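Local coordinates for terminal oxygenase component of carbazole (Janthinobacterium sp., PDB 7BUG), which catalyses, as the oxygenase component of carbazole 1,9a-dioxygenase, the angular dioxygenation of carbazole with a Rieske [2Fe-2S] cluster and a mononuclear iron, at residues Q282-V287 against H294-T299. Numbering follows the deposited sequence.
Sequences QFEWYV and HYYFQT
In the antiparallel hairpin of strands 281-288 and 293-303, W285 and F297 form a hydrogen-bonded pair: W285 N reaches F297 O at 2.8 Å, and F297 N returns a bond to W285 O. At the F283-T299 pair, F283 O takes two donors, T299 N nearly along the C=O axis and T299 OG1, 2.8 Å from F283 O and tilted from the carbonyl plane. On this face the W285 and F297 side chains lie side by side, CB to CB 4.1 Å, with F34 stacked on F297.

The other face illustrates how a buried carboxylate can be satisfied by neutral donors. E284 carries CG between its backbone N and carbonyl carbon (chi1 61°), then continues extended, which sets CD at the edge of the Y296 ring, in its plane, carboxylate and ring planes 88° apart. Y296 OH donates to E284 OE1 at 2.6 Å on the syn side, while Q282 NE2 reaches OE1 from the opposite face of the carboxylate; Y286 OH takes the anti lone pair of E284 OE2 at 2.6 Å. Y286 CE1 also packs 3.9 Å from Y296 CE1. With an alanine in place of E284, the Y286 and Y296 hydroxyls and Q282 NE2 would probably lose this shared acceptor. The E284 side chain lies about 6 Å from the iron at its nearest atom, placing this polar face beside the mononuclear site in the antiparallel sheet of a Rieske oxygenase catalytic domain.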
loop_
_atom_site.group_PDB
_atom_site.type_symbol
_atom_site.label_atom_id
_atom_site.label_comp_id
_atom_site.label_asym_id
_atom_site.label_seq_id
_atom_site.Cartn_x
_atom_site.Cartn_y
_atom_site.Cartn_z
ATOM N N GLN A 282 -26.573 27.275 -5.678
ATOM C CA GLN A 282 -25.807 26.020 -5.677
ATOM C C GLN A 282 -25.851 25.404 -4.278
ATOM O O GLN A 282 -25.577 26.105 -3.314
ATOM C CB GLN A 282 -24.402 26.283 -6.206
ATOM C CG GLN A 282 -23.541 25.043 -6.272
ATOM C CD GLN A 282 -22.396 25.103 -7.265
ATOM O OE1 GLN A 282 -22.412 25.925 -8.184
ATOM N NE2 GLN A 282 -21.393 24.238 -7.094
ATOM N N PHE A 283 -26.168 24.122 -4.207
ATOM C CA PHE A 283 -26.070 23.374 -2.934
ATOM C C PHE A 283 -25.151 22.187 -3.192
ATOM O O PHE A 283 -25.400 21.400 -4.115
ATOM C CB PHE A 283 -27.439 22.883 -2.467
ATOM C CG PHE A 283 -28.614 23.836 -2.503
ATOM C CD1 PHE A 283 -29.421 23.934 -3.637
ATOM C CD2 PHE A 283 -28.958 24.596 -1.390
ATOM C CE1 PHE A 283 -30.544 24.757 -3.642
ATOM C CE2 PHE A 283 -30.094 25.397 -1.400
ATOM C CZ PHE A 283 -30.898 25.447 -2.512
ATOM N N GLU A 284 -24.078 22.051 -2.417
ATOM C CA GLU A 284 -23.162 20.941 -2.677
ATOM C C GLU A 284 -22.774 20.294 -1.339
ATOM O O GLU A 284 -22.417 20.966 -0.362
ATOM C CB GLU A 284 -21.967 21.376 -3.541
ATOM C CG GLU A 284 -21.129 22.436 -2.929
ATOM C CD GLU A 284 -19.906 22.770 -3.805
ATOM O OE1 GLU A 284 -20.085 22.718 -5.051
ATOM O OE2 GLU A 284 -18.826 22.972 -3.267
ATOM N N TRP A 285 -22.809 18.973 -1.358
ATOM C CA TRP A 285 -22.429 18.142 -0.205
ATOM C C TRP A 285 -21.035 17.560 -0.445
ATOM O O TRP A 285 -20.706 17.222 -1.616
ATOM C CB TRP A 285 -23.411 17.002 -0.007
ATOM C CG TRP A 285 -24.730 17.341 0.623
ATOM C CD1 TRP A 285 -25.058 16.999 1.894
ATOM C CD2 TRP A 285 -25.899 17.977 0.062
ATOM N NE1 TRP A 285 -26.356 17.338 2.172
ATOM C CE2 TRP A 285 -26.890 17.956 1.073
ATOM C CE3 TRP A 285 -26.213 18.541 -1.180
ATOM C CZ2 TRP A 285 -28.161 18.491 0.873
ATOM C CZ3 TRP A 285 -27.493 19.045 -1.373
ATOM C CH2 TRP A 285 -28.432 19.021 -0.348
ATOM N N TYR A 286 -20.363 17.282 0.650
ATOM C CA TYR A 286 -19.087 16.568 0.718
ATOM C C TYR A 286 -19.294 15.383 1.643
ATOM O O TYR A 286 -19.138 15.496 2.882
ATOM C CB TYR A 286 -18.006 17.520 1.175
ATOM C CG TYR A 286 -18.137 18.914 0.630
ATOM C CD1 TYR A 286 -17.707 19.254 -0.657
ATOM C CD2 TYR A 286 -18.771 19.889 1.377
ATOM C CE1 TYR A 286 -17.839 20.554 -1.121
ATOM C CE2 TYR A 286 -18.923 21.181 0.908
ATOM C CZ TYR A 286 -18.455 21.520 -0.346
ATOM O OH TYR A 286 -18.663 22.854 -0.690
ATOM N N VAL A 287 -19.669 14.284 1.048
ATOM C CA VAL A 287 -20.182 13.127 1.825
ATOM C C VAL A 287 -19.037 12.164 2.112
ATOM O O VAL A 287 -18.430 11.600 1.185
ATOM C CB VAL A 287 -21.305 12.437 1.053
ATOM C CG1 VAL A 287 -21.830 11.262 1.843
ATOM C CG2 VAL A 287 -22.393 13.435 0.716
ATOM N N HIS A 294 -14.557 11.127 -0.586
ATOM C CA HIS A 294 -15.895 11.728 -0.416
ATOM C C HIS A 294 -16.664 11.613 -1.716
ATOM O O HIS A 294 -16.093 11.631 -2.816
ATOM C CB HIS A 294 -15.876 13.146 0.136
ATOM C CG HIS A 294 -15.280 14.180 -0.747
ATOM N ND1 HIS A 294 -13.879 14.350 -0.823
ATOM C CD2 HIS A 294 -15.823 15.145 -1.514
ATOM C CE1 HIS A 294 -13.637 15.332 -1.657
ATOM N NE2 HIS A 294 -14.763 15.840 -2.103
ATOM N N TYR A 295 -17.978 11.641 -1.591
ATOM C CA TYR A 295 -18.837 12.020 -2.738
ATOM C C TYR A 295 -18.928 13.544 -2.803
ATOM O O TYR A 295 -19.165 14.218 -1.815
ATOM C CB TYR A 295 -20.276 11.529 -2.633
ATOM C CG TYR A 295 -20.503 10.064 -2.728
ATOM C CD1 TYR A 295 -20.401 9.467 -3.970
ATOM C CD2 TYR A 295 -20.855 9.284 -1.627
ATOM C CE1 TYR A 295 -20.595 8.119 -4.113
ATOM C CE2 TYR A 295 -21.050 7.923 -1.761
ATOM C CZ TYR A 295 -20.960 7.356 -3.024
ATOM O OH TYR A 295 -21.131 6.017 -3.258
ATOM N N TYR A 296 -18.672 14.115 -3.963
ATOM C CA TYR A 296 -18.874 15.551 -4.228
ATOM C C TYR A 296 -20.211 15.640 -4.938
ATOM O O TYR A 296 -20.339 15.356 -6.177
ATOM C CB TYR A 296 -17.686 16.108 -5.009
ATOM C CG TYR A 296 -17.844 17.552 -5.382
ATOM C CD1 TYR A 296 -18.406 18.494 -4.539
ATOM C CD2 TYR A 296 -17.299 18.033 -6.574
ATOM C CE1 TYR A 296 -18.510 19.828 -4.880
ATOM C CE2 TYR A 296 -17.343 19.374 -6.899
ATOM C CZ TYR A 296 -17.979 20.288 -6.081
ATOM O OH TYR A 296 -18.117 21.635 -6.399
ATOM N N PHE A 297 -21.243 15.885 -4.141
ATOM C CA PHE A 297 -22.635 15.761 -4.577
ATOM C C PHE A 297 -23.140 17.174 -4.848
ATOM O O PHE A 297 -23.422 17.943 -3.915
ATOM C CB PHE A 297 -23.454 14.987 -3.535
ATOM C CG PHE A 297 -24.849 14.625 -3.988
ATOM C CD1 PHE A 297 -25.914 15.490 -3.893
ATOM C CD2 PHE A 297 -25.100 13.354 -4.426
ATOM C CE1 PHE A 297 -27.181 15.096 -4.296
ATOM C CE2 PHE A 297 -26.362 12.936 -4.844
ATOM C CZ PHE A 297 -27.405 13.825 -4.758
ATOM N N GLN A 298 -23.111 17.561 -6.130
ATOM C CA GLN A 298 -23.287 18.968 -6.526
ATOM C C GLN A 298 -24.730 19.128 -7.047
ATOM O O GLN A 298 -25.169 18.232 -7.842
ATOM C CB GLN A 298 -22.382 19.302 -7.714
ATOM C CG GLN A 298 -20.914 19.463 -7.421
ATOM C CD GLN A 298 -20.182 19.592 -8.754
ATOM O OE1 GLN A 298 -20.284 18.721 -9.613
ATOM N NE2 GLN A 298 -19.535 20.727 -8.946
ATOM N N THR A 299 -25.443 20.165 -6.619
ATOM C CA THR A 299 -26.797 20.471 -7.129
ATOM C C THR A 299 -26.916 21.963 -7.420
ATOM O O THR A 299 -26.253 22.761 -6.782
ATOM C CB THR A 299 -27.932 20.061 -6.173
ATOM O OG1 THR A 299 -27.949 20.941 -5.056
ATOM C CG2 THR A 299 -27.818 18.621 -5.701
#